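Local coordinates for protein RNA polymerase II subunit A C-terminal domain phosphatase SSU72 (Homo sapiens, PDB 4H3K) that removes phosphate from phosphoserine and phosphothreonine in the C-terminal domain of RNA polymerase II, with roles in RNA processing, termination and pre-mRNA polyadenylation, at residues E198-E201 against R205-L208; T79-M84 against D106-I111; R117-K122 against V140-S145; R49-R54 against L178-Q183; K63-A68 against N99-M104. The protein carries 1 engineered substitution. All coordinates share one frame; numbering follows the deposited sequence.

Along the chain, interaction 4 opens first, at residues 49-54, and closes at 178-183, with interactions 5 and 2, whose segments alternate, and then interaction 3 between. Interaction 1 comes last, near the C-terminus. Interactions 2 and 5 share helix 101-109, have centres 13 Å apart and touch through Met84 and Leu64, forming one cluster of helices and the small strand 62-64. Interactions 1 and 4 meet where Phe199 packs on Leu178 and Cys181, and both reach the five-stranded mixed sheet. Interaction 3 touches interaction 4 at Cys121 and Arg54. Interactions 1 and 2 lie 33 Å apart between centres, on opposite sides of the chain's centre, so the set runs from the helices around helix 101-109 to the outermost strand 207-213.

Interaction 1: residues E198-E201 against R205-L208; sequences EFEE and RTFL
Glu200, near the end of helix 188-203, holds the start of strand 207-213 with its carboxylate, so the contact braces a tight helix-to-strand connection leading into an outermost strand of the sheet. Phe207 N donates to Glu200 OE2 at 3.0 Å with an almost straight N-H...O angle of 169°, meeting the oxygen on its anti side and somewhat out of the carboxylate plane. The glutamate chain reaches this far because it is extended beyond CG, and on the way Glu200 CG comes to the edge of the Phe207 ring, 3.7 Å from CD1; ring and carboxylate lie nearly coplanar. Cutting Glu200 back to an alanine is likely to leave Phe207 N, and a side chain of another protein, without this acceptor and to bare the ring edge. Behind the carboxylate, the carbonyl of Arg205 is buried without a hydrogen-bond donor and is met by carbon instead: Glu200 CA approaches Arg205 O at 3.4 Å in a CA-H...O contact. Phe199 adds an apolar touch with its CB on the Phe207 ring, while its own ring packs on Leu174 and Leu178 of helix 165-184. Further out, Ser203 OG bonds Arg205 N and Phe199 O, fixing the turn, and Arg205 NH2 bonds Asp160 O. The other protein's polar side chain hydrogen-bonds Glu200 OE2, the same oxygen that takes Phe207 N.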
# COMPACT_ATOMS: atom_id res chain seq x y z
N GLU B 198 7.14 -17.55 14.32
CA GLU B 198 7.20 -17.79 15.79
C GLU B 198 5.81 -17.87 16.44
O GLU B 198 5.55 -18.77 17.23
CB GLU B 198 8.01 -16.70 16.49
CG GLU B 198 9.48 -16.74 16.30
CD GLU B 198 10.20 -15.78 17.25
OE1 GLU B 198 9.95 -15.87 18.49
OE2 GLU B 198 11.00 -14.93 16.76
N PHE B 199 4.93 -16.92 16.12
CA PHE B 199 3.54 -16.94 16.60
C PHE B 199 2.75 -18.16 16.16
O PHE B 199 1.92 -18.67 16.92
CB PHE B 199 2.76 -15.68 16.19
CG PHE B 199 2.76 -14.61 17.21
CD1 PHE B 199 3.88 -13.76 17.36
CD2 PHE B 199 1.68 -14.43 18.06
CE1 PHE B 199 3.89 -12.75 18.33
CE2 PHE B 199 1.69 -13.42 19.06
CZ PHE B 199 2.80 -12.58 19.19
N GLU B 200 3.00 -18.64 14.95
CA GLU B 200 2.38 -19.91 14.51
C GLU B 200 2.81 -21.10 15.35
O GLU B 200 1.98 -21.89 15.81
CB GLU B 200 2.68 -20.20 13.05
CG GLU B 200 1.85 -19.33 12.11
CD GLU B 200 1.95 -19.77 10.66
OE1 GLU B 200 2.60 -20.79 10.39
OE2 GLU B 200 1.39 -19.08 9.78
N GLU B 201 4.12 -21.22 15.54
CA GLU B 201 4.68 -22.29 16.32
C GLU B 201 4.21 -22.21 17.79
O GLU B 201 3.81 -23.23 18.37
CB GLU B 201 6.21 -22.27 16.17
CG GLU B 201 6.91 -23.61 16.39
CD GLU B 201 7.20 -23.89 17.85
OE1 GLU B 201 7.26 -22.92 18.64
OE2 GLU B 201 7.37 -25.08 18.23
N ARG B 205 -1.78 -21.76 15.69
CA ARG B 205 -2.75 -21.14 14.76
C ARG B 205 -2.04 -20.54 13.53
O ARG B 205 -0.93 -20.01 13.66
CB ARG B 205 -3.55 -20.07 15.50
CG ARG B 205 -4.23 -20.66 16.75
CD ARG B 205 -4.69 -19.58 17.70
NE ARG B 205 -5.89 -18.93 17.22
CZ ARG B 205 -6.85 -18.46 18.00
NH1 ARG B 205 -6.77 -18.57 19.32
NH2 ARG B 205 -7.91 -17.88 17.44
N THR B 206 -2.66 -20.65 12.36
CA THR B 206 -2.06 -20.16 11.12
C THR B 206 -2.33 -18.65 10.89
O THR B 206 -3.41 -18.12 11.19
CB THR B 206 -2.37 -21.12 9.86
OG1 THR B 206 -2.62 -20.34 8.68
CG2 THR B 206 -3.54 -21.94 10.09
N PHE B 207 -1.29 -17.96 10.42
CA PHE B 207 -1.34 -16.52 10.13
C PHE B 207 -1.05 -16.23 8.65
O PHE B 207 0.11 -16.12 8.26
CB PHE B 207 -0.35 -15.76 11.03
CG PHE B 207 -0.75 -15.72 12.50
CD1 PHE B 207 -0.45 -16.77 13.35
CD2 PHE B 207 -1.37 -14.59 13.03
CE1 PHE B 207 -0.81 -16.74 14.71
CE2 PHE B 207 -1.72 -14.52 14.40
CZ PHE B 207 -1.44 -15.61 15.24
N LEU B 208 -2.11 -16.11 7.84
CA LEU B 208 -1.97 -15.68 6.45
C LEU B 208 -1.43 -14.26 6.43
O LEU B 208 -1.69 -13.46 7.33
CB LEU B 208 -3.30 -15.75 5.69
CG LEU B 208 -3.90 -17.15 5.56
CD1 LEU B 208 -5.38 -17.12 5.10
CD2 LEU B 208 -3.03 -18.10 4.67

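Interaction 2: residues T79-M84 against D106-I111; sequences TTYDQM and DRNKRI
Asn108 OD1 is gripped twice by one neighbour, Arg107, whose guanidinium comes side-on with NE at 2.8 Å and NH2 at 2.9 Å from that oxygen, which lies in the guanidinium plane. The grip fixes the amide of Asn108 where helix 101-109 packs against the first turn of helix 81-98, a helix-helix contact in which the Tyr81 ring makes the central touch. Asn108 CB sits over the centre of the Tyr81 ring as a CH-pi contact, 3.4 Å from the centroid and only 7° off the ring normal. The Tyr81 side chain and that of Asn108 cross at about a right angle, and the amide plane is turned 57° from the ring. With CG of Tyr81 opposite its own carbonyl carbon (chi1 -66°), the ring is carried across to the other helix. The far ends of both side chains reach the loop between strand 27-32 and helix 38-48, where cysteine-based phosphatases of this kind carry their phosphate-binding P-loop: Tyr81 OH bonds Asn35 O and Asn108 ND2 bonds Gln36 O. Arg107 NH1 meanwhile forms a salt bridge with Glu41. Nearer solvent, Asp82 and Lys109 lie side by side and point the same way. Their opposite charges probably attract, but at 4.3 Å from Asp82 OD1 to Lys109 NZ they are beyond a salt bridge; the touch itself is between Asp82 OD1 and the aliphatic Lys109 CD, at 3.8 Å.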
# COMPACT_ATOMS: atom_id res chain seq x y z
N THR B 79 -27.31 1.10 11.30
CA THR B 79 -27.97 1.05 12.60
C THR B 79 -26.96 1.18 13.75
O THR B 79 -25.92 0.54 13.76
CB THR B 79 -28.73 -0.27 12.75
OG1 THR B 79 -29.66 -0.43 11.67
CG2 THR B 79 -29.46 -0.32 14.06
N THR B 80 -27.31 2.02 14.70
CA THR B 80 -26.51 2.32 15.89
C THR B 80 -26.48 1.13 16.88
O THR B 80 -27.43 0.34 16.94
CB THR B 80 -27.12 3.63 16.50
OG1 THR B 80 -26.25 4.73 16.21
CG2 THR B 80 -27.37 3.56 17.95
N TYR B 81 -25.37 0.97 17.61
CA TYR B 81 -25.32 -0.05 18.66
C TYR B 81 -26.45 0.14 19.68
O TYR B 81 -27.05 -0.83 20.17
CB TYR B 81 -23.98 -0.02 19.40
CG TYR B 81 -22.76 -0.39 18.55
CD1 TYR B 81 -22.61 -1.68 18.04
CD2 TYR B 81 -21.75 0.54 18.30
CE1 TYR B 81 -21.47 -2.04 17.27
CE2 TYR B 81 -20.61 0.20 17.54
CZ TYR B 81 -20.48 -1.09 17.03
OH TYR B 81 -19.36 -1.40 16.31
N ASP B 82 -26.71 1.40 19.99
CA ASP B 82 -27.80 1.78 20.89
C ASP B 82 -29.17 1.37 20.34
O ASP B 82 -30.00 0.85 21.08
CB ASP B 82 -27.75 3.29 21.15
CG ASP B 82 -28.62 3.70 22.29
OD1 ASP B 82 -28.29 3.35 23.44
OD2 ASP B 82 -29.65 4.36 22.03
N GLN B 83 -29.40 1.56 19.04
CA GLN B 83 -30.66 1.08 18.43
C GLN B 83 -30.77 -0.44 18.54
O GLN B 83 -31.83 -0.95 18.89
CB GLN B 83 -30.82 1.58 16.99
CG GLN B 83 -31.01 3.08 16.90
CD GLN B 83 -30.90 3.63 15.49
OE1 GLN B 83 -29.95 3.35 14.77
NE2 GLN B 83 -31.87 4.44 15.09
N MET B 84 -29.67 -1.16 18.32
CA MET B 84 -29.65 -2.62 18.46
C MET B 84 -29.94 -3.05 19.88
O MET B 84 -30.68 -4.02 20.12
CB MET B 84 -28.32 -3.22 18.00
CG MET B 84 -28.09 -3.14 16.52
SD MET B 84 -26.38 -3.57 16.12
CE MET B 84 -26.18 -2.58 14.65
N ASP B 106 -23.48 -2.53 24.74
CA ASP B 106 -23.13 -1.44 25.65
C ASP B 106 -21.65 -1.13 25.61
O ASP B 106 -21.26 0.04 25.53
CB ASP B 106 -23.54 -1.80 27.08
CG ASP B 106 -23.29 -0.68 28.05
OD1 ASP B 106 -23.93 0.37 27.91
OD2 ASP B 106 -22.43 -0.86 28.94
N ARG B 107 -20.81 -2.16 25.67
CA ARG B 107 -19.35 -1.98 25.49
C ARG B 107 -19.05 -1.25 24.16
O ARG B 107 -18.24 -0.30 24.10
CB ARG B 107 -18.64 -3.35 25.55
CG ARG B 107 -17.11 -3.35 25.58
CD ARG B 107 -16.46 -3.12 24.18
NE ARG B 107 -16.96 -4.01 23.13
CZ ARG B 107 -16.73 -5.32 23.07
NH1 ARG B 107 -15.99 -5.93 23.99
NH2 ARG B 107 -17.24 -6.02 22.06
N ASN B 108 -19.74 -1.70 23.10
CA ASN B 108 -19.51 -1.19 21.75
C ASN B 108 -19.85 0.29 21.67
O ASN B 108 -19.08 1.09 21.12
CB ASN B 108 -20.30 -2.00 20.70
CG ASN B 108 -19.73 -3.42 20.48
OD1 ASN B 108 -18.67 -3.74 20.99
ND2 ASN B 108 -20.45 -4.26 19.73
N LYS B 109 -21.00 0.64 22.24
CA LYS B 109 -21.47 2.02 22.25
C LYS B 109 -20.45 2.97 22.88
O LYS B 109 -20.27 4.09 22.42
CB LYS B 109 -22.81 2.14 23.00
CG LYS B 109 -23.62 3.33 22.51
CD LYS B 109 -24.50 3.93 23.59
CE LYS B 109 -24.86 5.37 23.22
NZ LYS B 109 -25.17 6.18 24.44
N ARG B 110 -19.78 2.50 23.93
CA ARG B 110 -18.77 3.28 24.62
C ARG B 110 -17.51 3.47 23.80
O ARG B 110 -16.67 4.27 24.16
CB ARG B 110 -18.41 2.60 25.94
CG ARG B 110 -19.51 2.79 26.97
CD ARG B 110 -19.39 1.86 28.16
NE ARG B 110 -20.70 1.67 28.80
CZ ARG B 110 -21.35 2.60 29.51
NH1 ARG B 110 -20.84 3.81 29.68
NH2 ARG B 110 -22.53 2.33 30.05
N ILE B 111 -17.39 2.74 22.68
CA ILE B 111 -16.24 2.94 21.80
C ILE B 111 -16.57 3.90 20.64
O ILE B 111 -15.79 4.80 20.31
CB ILE B 111 -15.70 1.60 21.25
CG1 ILE B 111 -15.04 0.80 22.39
CG2 ILE B 111 -14.72 1.87 20.08
CD1 ILE B 111 -14.76 -0.69 22.04

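Interaction 3: residues R117-K122 against V140-S145; sequences RFQNCK and VEDLNS
A short 3-10 turn, residues 118-120, leans on the last part of helix 133-145, with Phe118 and Gln119 meeting Asp142 and Leu143. The carboxylate of Asp142 fits into the angle between the turn's backbone and its aromatic ring: Asp142 OD2 lies 3.4 Å from Phe118 CD2 and equally 3.4 Å from Gln119 CA. Carboxylate and ring planes are steeply inclined, 76° apart. The methylene groups of Gln119 lie against the same carboxylate, Gln119 CG standing 3.7 Å from Asp142 CG. Phe118 points its CG opposite the backbone N (chi1 -175°), which swings the ring toward the helix; its outer end then crosses Leu143 at about a right angle, with Phe118 CZ 4.0 Å from Leu143 CD2. In the alpha/beta fold, this places the loop that precedes strand 127-130 on a helix lying against the central sheet: both Phe118 and Leu143 also pack on Ile128 of that strand, and the backbone of Phe118 bonds that of Gly57 at the end of strand 52-57. No hydrogen bond runs between the two segments. Asp142 OD2 finds its charge partner just along the chain, in a salt bridge with Arg146 NH2, and Arg146 also makes weak hydrogen bonds to the carbonyls of Phe118 and Cys121, linking helix end and turn. At that helix end Ser145 OG donates to Asp142 O at 2.8 Å, and Ser145 N reaches the same oxygen from the same face of its plane.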
# COMPACT_ATOMS: atom_id res chain seq x y z
N ARG B 117 -18.39 -0.34 7.98
CA ARG B 117 -18.02 -1.18 6.86
C ARG B 117 -16.62 -0.82 6.37
O ARG B 117 -16.37 0.35 6.01
CB ARG B 117 -18.97 -1.01 5.68
CG ARG B 117 -20.40 -1.44 5.94
CD ARG B 117 -21.28 -1.50 4.66
NE ARG B 117 -20.65 -2.02 3.43
CZ ARG B 117 -20.32 -3.29 3.18
NH1 ARG B 117 -20.48 -4.22 4.10
NH2 ARG B 117 -19.80 -3.62 2.00
N PHE B 118 -15.75 -1.81 6.32
CA PHE B 118 -14.40 -1.63 5.77
C PHE B 118 -14.41 -1.03 4.34
O PHE B 118 -13.62 -0.14 4.01
CB PHE B 118 -13.67 -2.97 5.72
CG PHE B 118 -12.24 -2.86 5.28
CD1 PHE B 118 -11.24 -2.62 6.22
CD2 PHE B 118 -11.89 -3.02 3.95
CE1 PHE B 118 -9.90 -2.51 5.82
CE2 PHE B 118 -10.58 -2.93 3.54
CZ PHE B 118 -9.57 -2.66 4.47
N GLN B 119 -15.28 -1.56 3.51
CA GLN B 119 -15.32 -1.16 2.10
C GLN B 119 -15.69 0.31 1.93
O GLN B 119 -15.49 0.88 0.86
CB GLN B 119 -16.24 -2.08 1.29
CG GLN B 119 -15.79 -3.55 1.25
CD GLN B 119 -16.37 -4.46 2.36
OE1 GLN B 119 -16.54 -5.64 2.12
NE2 GLN B 119 -16.66 -3.91 3.54
N ASN B 120 -16.21 0.94 3.00
CA ASN B 120 -16.60 2.38 2.95
C ASN B 120 -15.56 3.34 3.43
O ASN B 120 -15.69 4.54 3.21
CB ASN B 120 -17.86 2.66 3.76
CG ASN B 120 -19.07 1.98 3.21
OD1 ASN B 120 -19.17 1.71 2.00
ND2 ASN B 120 -20.02 1.68 4.09
N CYS B 121 -14.55 2.84 4.13
CA CYS B 121 -13.55 3.74 4.70
C CYS B 121 -12.35 3.93 3.78
O CYS B 121 -12.07 3.08 2.94
CB CYS B 121 -13.08 3.26 6.08
SG CYS B 121 -12.15 4.51 7.01
N LYS B 122 -11.64 5.03 4.01
CA LYS B 122 -10.55 5.51 3.16
C LYS B 122 -9.28 5.87 3.96
O LYS B 122 -8.40 6.58 3.47
CB LYS B 122 -11.03 6.75 2.38
CG LYS B 122 -11.57 7.92 3.29
CD LYS B 122 -12.30 7.42 4.57
CE LYS B 122 -13.45 8.33 5.00
NZ LYS B 122 -13.03 9.22 6.13
N VAL B 140 -8.82 -8.08 1.11
CA VAL B 140 -7.90 -8.10 -0.04
C VAL B 140 -8.59 -7.77 -1.37
O VAL B 140 -8.06 -6.97 -2.16
CB VAL B 140 -7.15 -9.45 -0.11
CG1 VAL B 140 -6.36 -9.56 -1.43
CG2 VAL B 140 -6.19 -9.57 1.09
N GLU B 141 -9.77 -8.35 -1.59
CA GLU B 141 -10.53 -8.02 -2.79
C GLU B 141 -10.77 -6.52 -2.88
O GLU B 141 -10.59 -5.91 -3.93
CB GLU B 141 -11.88 -8.74 -2.84
CG GLU B 141 -12.57 -8.45 -4.21
CD GLU B 141 -13.75 -9.33 -4.48
OE1 GLU B 141 -14.30 -9.90 -3.52
OE2 GLU B 141 -14.13 -9.45 -5.68
N ASP B 142 -11.22 -5.92 -1.77
CA ASP B 142 -11.48 -4.50 -1.73
C ASP B 142 -10.21 -3.67 -2.06
O ASP B 142 -10.20 -2.88 -2.99
CB ASP B 142 -12.03 -4.11 -0.36
CG ASP B 142 -12.51 -2.70 -0.31
OD1 ASP B 142 -13.04 -2.23 -1.33
OD2 ASP B 142 -12.36 -2.03 0.72
N LEU B 143 -9.15 -3.82 -1.27
CA LEU B 143 -7.94 -3.01 -1.50
C LEU B 143 -7.30 -3.24 -2.87
O LEU B 143 -6.77 -2.31 -3.48
CB LEU B 143 -6.90 -3.31 -0.40
CG LEU B 143 -7.37 -2.99 1.03
CD1 LEU B 143 -6.30 -3.41 2.06
CD2 LEU B 143 -7.74 -1.46 1.16
N ASN B 144 -7.36 -4.48 -3.37
CA ASN B 144 -6.80 -4.78 -4.69
C ASN B 144 -7.62 -4.16 -5.83
O ASN B 144 -7.11 -4.01 -6.93
CB ASN B 144 -6.66 -6.30 -4.91
CG ASN B 144 -5.93 -6.63 -6.22
OD1 ASN B 144 -4.73 -6.38 -6.36
ND2 ASN B 144 -6.65 -7.21 -7.19
N SER B 145 -8.87 -3.81 -5.57
CA SER B 145 -9.72 -3.15 -6.58
C SER B 145 -9.69 -1.60 -6.48
O SER B 145 -10.26 -0.92 -7.31
CB SER B 145 -11.15 -3.67 -6.47
OG SER B 145 -11.71 -3.17 -5.28

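Interaction 4: residues R49-R54 against L178-Q183; sequences RGFSVR and LCQCIQ
The Phe51 ring carries this contact, reaching across to helix 165-184 from the connection between helix 38-48 and strand 52-57. That connection opens with a Schellman motif: Gly50, at positive phi, is the C-prime residue, Phe51 N bonds Leu46 O, and Gly50 N bonds Ser47 O. The buried part of the contact lies toward the sheet, where Cys179 faces the ring. Cys179 CB stands 3.8 Å from Phe51 CZ and makes an off-centre CH-pi contact, while Cys179 SG is above the ring face but distant, 5.3 Å from the centroid. Leu46 packs on Phe51 from its own helix, and Cys179 rests in turn on Leu127 and Leu129 of strand 127-130, so this side belongs to the apolar layer between helices and sheet. The other side is polar and nearer solvent. Gln183, itself exposed, points against the Phe51 side chain and sets its CG at the ring edge, 3.6 Å from Phe51 CE1. Gln180 bends at chi2 (63°), which brings its amide back toward the ring. Its plane is turned 68° from that of the ring, and no hydrogen bond joins the two segments. Replacing Phe51 with an alanine would probably open a gap against Cys179 and leave both glutamine side chains freer to turn. Even on the polar side the approach is close, for Gln180 OE1 lies near the ring plane, 3.4 Å from Phe51 CZ.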
# COMPACT_ATOMS: atom_id res chain seq x y z
N ARG B 49 -4.40 -0.28 25.50
CA ARG B 49 -2.96 -0.45 25.59
C ARG B 49 -2.16 0.51 24.73
O ARG B 49 -0.98 0.30 24.47
CB ARG B 49 -2.56 -1.93 25.45
CG ARG B 49 -2.68 -2.62 26.84
CD ARG B 49 -3.36 -3.96 26.75
NE ARG B 49 -3.87 -4.44 28.05
CZ ARG B 49 -3.72 -5.70 28.46
NH1 ARG B 49 -3.04 -6.55 27.69
NH2 ARG B 49 -4.21 -6.08 29.63
N GLY B 50 -2.80 1.60 24.33
CA GLY B 50 -2.10 2.75 23.75
C GLY B 50 -1.84 2.69 22.24
O GLY B 50 -1.05 3.50 21.74
N PHE B 51 -2.50 1.78 21.52
CA PHE B 51 -2.36 1.72 20.04
C PHE B 51 -3.35 2.63 19.36
O PHE B 51 -4.41 2.90 19.89
CB PHE B 51 -2.59 0.30 19.51
CG PHE B 51 -1.47 -0.65 19.84
CD1 PHE B 51 -0.37 -0.76 19.00
CD2 PHE B 51 -1.52 -1.42 20.99
CE1 PHE B 51 0.68 -1.65 19.30
CE2 PHE B 51 -0.48 -2.29 21.32
CZ PHE B 51 0.61 -2.41 20.48
N SER B 52 -2.99 3.08 18.17
CA SER B 52 -3.90 3.79 17.32
C SER B 52 -4.62 2.69 16.55
O SER B 52 -4.02 1.95 15.81
CB SER B 52 -3.09 4.69 16.38
OG SER B 52 -3.89 5.17 15.32
N VAL B 53 -5.92 2.56 16.80
CA VAL B 53 -6.69 1.46 16.24
C VAL B 53 -8.05 1.91 15.71
O VAL B 53 -8.68 2.78 16.28
CB VAL B 53 -6.79 0.28 17.25
CG1 VAL B 53 -7.32 0.74 18.62
CG2 VAL B 53 -7.61 -0.91 16.68
N ARG B 54 -8.47 1.32 14.60
CA ARG B 54 -9.82 1.46 14.10
C ARG B 54 -10.31 0.04 13.83
O ARG B 54 -9.51 -0.90 13.71
CB ARG B 54 -9.85 2.28 12.80
CG ARG B 54 -9.18 3.67 12.83
CD ARG B 54 -10.16 4.83 12.91
NE ARG B 54 -11.48 4.59 12.28
CZ ARG B 54 -11.88 5.04 11.09
NH1 ARG B 54 -11.08 5.76 10.30
NH2 ARG B 54 -13.11 4.77 10.67
N LEU B 178 0.75 -9.85 19.32
CA LEU B 178 1.37 -9.65 18.02
C LEU B 178 1.71 -8.18 17.75
O LEU B 178 2.82 -7.87 17.34
CB LEU B 178 0.49 -10.24 16.91
CG LEU B 178 1.03 -10.02 15.49
CD1 LEU B 178 2.37 -10.76 15.29
CD2 LEU B 178 0.01 -10.44 14.44
N CYS B 179 0.78 -7.28 18.03
CA CYS B 179 1.01 -5.86 17.77
C CYS B 179 2.13 -5.33 18.65
O CYS B 179 2.95 -4.54 18.21
CB CYS B 179 -0.27 -5.06 17.96
SG CYS B 179 -1.41 -5.39 16.58
N GLN B 180 2.18 -5.79 19.87
CA GLN B 180 3.28 -5.50 20.78
C GLN B 180 4.65 -5.90 20.24
O GLN B 180 5.60 -5.10 20.24
CB GLN B 180 3.02 -6.20 22.10
CG GLN B 180 3.66 -5.51 23.20
CD GLN B 180 3.08 -4.13 23.33
OE1 GLN B 180 1.86 -3.96 23.26
NE2 GLN B 180 3.95 -3.13 23.52
N CYS B 181 4.75 -7.15 19.78
CA CYS B 181 5.98 -7.61 19.16
C CYS B 181 6.38 -6.74 18.01
O CYS B 181 7.51 -6.27 17.97
CB CYS B 181 5.84 -9.01 18.61
SG CYS B 181 5.90 -10.14 19.82
N ILE B 182 5.44 -6.52 17.09
CA ILE B 182 5.72 -5.72 15.89
C ILE B 182 6.25 -4.35 16.27
O ILE B 182 7.31 -3.93 15.77
CB ILE B 182 4.50 -5.66 14.94
CG1 ILE B 182 4.33 -7.02 14.26
CG2 ILE B 182 4.66 -4.55 13.92
CD1 ILE B 182 2.94 -7.24 13.64
N GLN B 183 5.56 -3.66 17.18
CA GLN B 183 6.07 -2.40 17.74
C GLN B 183 7.48 -2.42 18.33
O GLN B 183 8.14 -1.39 18.34
CB GLN B 183 5.10 -1.84 18.78
CG GLN B 183 4.00 -1.05 18.12
CD GLN B 183 4.09 0.43 18.43
OE1 GLN B 183 4.68 1.21 17.68
NE2 GLN B 183 3.51 0.81 19.55

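Interaction 5: residues K63-A68 against N99-M104; sequences KLPGPA and NGILHM
The end of Ile101 is the bump here, and Pro65 makes the surface it presses on. Ile101 CD1 lies against the proline ring, 3.6 Å from Pro65 CD and 3.7 Å from Pro65 CB, and also meets the backbone at Pro65 O, 3.4 Å away. Its CG1 branch stands opposite the carbonyl carbon (chi1 -65°), which directs CD1 to the proline, while the other branch, CG2, approaches Leu64 CG at 4.3 Å. One turn along the helix, Met104 bends at chi3 and brings its methyl across Leu64, with Met104 CE 3.7 Å from Leu64 CD1. Leu64 thus meets both Ile101 and Met104, and the touches between side chains are all apolar. An Asx turn leads into the helix, with Ile101 N donating to Asn99 OD1 at 3.2 Å. A bound phosphate ion, probably from the crystallisation liquor, lies about 6 Å from the Leu64 side chain. In the fold, strand 62-64 pairs with strand 73-75 and is covered by the start of helix 101-109, while helix 81-98 closes the cluster by placing Met84 on Leu64 and Leu88 on Ile101.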
# COMPACT_ATOMS: atom_id res chain seq x y z
N LYS B 63 -24.84 -9.16 11.87
CA LYS B 63 -25.47 -10.33 12.40
C LYS B 63 -25.19 -10.34 13.92
O LYS B 63 -24.07 -10.05 14.37
CB LYS B 63 -24.89 -11.56 11.69
CG LYS B 63 -25.60 -12.88 12.00
CD LYS B 63 -24.62 -14.06 12.00
CE LYS B 63 -24.58 -14.83 10.67
NZ LYS B 63 -24.13 -14.02 9.47
N LEU B 64 -26.21 -10.65 14.69
CA LEU B 64 -26.06 -10.89 16.10
C LEU B 64 -26.74 -12.23 16.38
O LEU B 64 -27.72 -12.57 15.70
CB LEU B 64 -26.76 -9.78 16.88
CG LEU B 64 -26.01 -8.60 17.49
CD1 LEU B 64 -24.52 -8.57 17.21
CD2 LEU B 64 -26.69 -7.24 17.20
N PRO B 65 -26.23 -13.00 17.37
CA PRO B 65 -26.90 -14.25 17.71
C PRO B 65 -28.34 -14.00 18.16
O PRO B 65 -28.63 -12.95 18.71
CB PRO B 65 -26.07 -14.77 18.90
CG PRO B 65 -24.68 -14.19 18.68
CD PRO B 65 -24.93 -12.83 18.07
N GLY B 66 -29.24 -14.94 17.90
CA GLY B 66 -30.63 -14.85 18.38
C GLY B 66 -31.03 -16.10 19.14
O GLY B 66 -30.15 -16.83 19.61
N PRO B 67 -32.35 -16.39 19.22
CA PRO B 67 -32.88 -17.49 20.04
C PRO B 67 -32.45 -18.89 19.60
O PRO B 67 -32.55 -19.84 20.38
CB PRO B 67 -34.41 -17.31 19.93
CG PRO B 67 -34.63 -16.60 18.64
CD PRO B 67 -33.42 -15.69 18.47
N ALA B 68 -31.99 -19.02 18.37
CA ALA B 68 -31.49 -20.28 17.88
C ALA B 68 -30.37 -19.99 16.87
O ALA B 68 -30.33 -18.91 16.27
CB ALA B 68 -32.61 -21.10 17.25
N ASN B 99 -27.05 -14.13 27.15
CA ASN B 99 -26.03 -14.46 26.18
C ASN B 99 -25.00 -13.34 25.95
O ASN B 99 -24.30 -13.35 24.93
CB ASN B 99 -26.68 -14.89 24.86
CG ASN B 99 -27.45 -13.76 24.20
OD1 ASN B 99 -27.34 -12.60 24.58
ND2 ASN B 99 -28.22 -14.11 23.20
N GLY B 100 -24.93 -12.39 26.89
CA GLY B 100 -23.92 -11.31 26.90
C GLY B 100 -24.05 -10.25 25.82
O GLY B 100 -23.23 -9.33 25.74
N ILE B 101 -25.09 -10.37 24.98
CA ILE B 101 -25.24 -9.48 23.84
C ILE B 101 -25.56 -8.03 24.23
O ILE B 101 -25.05 -7.09 23.62
CB ILE B 101 -26.22 -10.03 22.78
CG1 ILE B 101 -25.64 -11.30 22.18
CG2 ILE B 101 -26.48 -9.01 21.70
CD1 ILE B 101 -26.56 -11.98 21.22
N LEU B 102 -26.38 -7.84 25.26
CA LEU B 102 -26.65 -6.46 25.72
C LEU B 102 -25.39 -5.80 26.28
O LEU B 102 -25.10 -4.64 25.99
CB LEU B 102 -27.82 -6.38 26.73
CG LEU B 102 -29.22 -6.71 26.17
CD1 LEU B 102 -30.29 -6.59 27.28
CD2 LEU B 102 -29.65 -5.89 24.93
N HIS B 103 -24.64 -6.57 27.06
CA HIS B 103 -23.36 -6.11 27.60
C HIS B 103 -22.37 -5.78 26.46
O HIS B 103 -21.71 -4.73 26.51
CB HIS B 103 -22.77 -7.14 28.57
CG HIS B 103 -21.50 -6.70 29.25
ND1 HIS B 103 -20.29 -6.63 28.59
CD2 HIS B 103 -21.25 -6.31 30.52
CE1 HIS B 103 -19.36 -6.21 29.42
NE2 HIS B 103 -19.91 -6.01 30.60
N MET B 104 -22.27 -6.65 25.46
CA MET B 104 -21.41 -6.42 24.28
C MET B 104 -21.80 -5.13 23.56
O MET B 104 -20.94 -4.30 23.25
CB MET B 104 -21.50 -7.59 23.31
CG MET B 104 -20.50 -7.51 22.13
SD MET B 104 -20.89 -8.84 20.98
CE MET B 104 -22.35 -8.21 20.14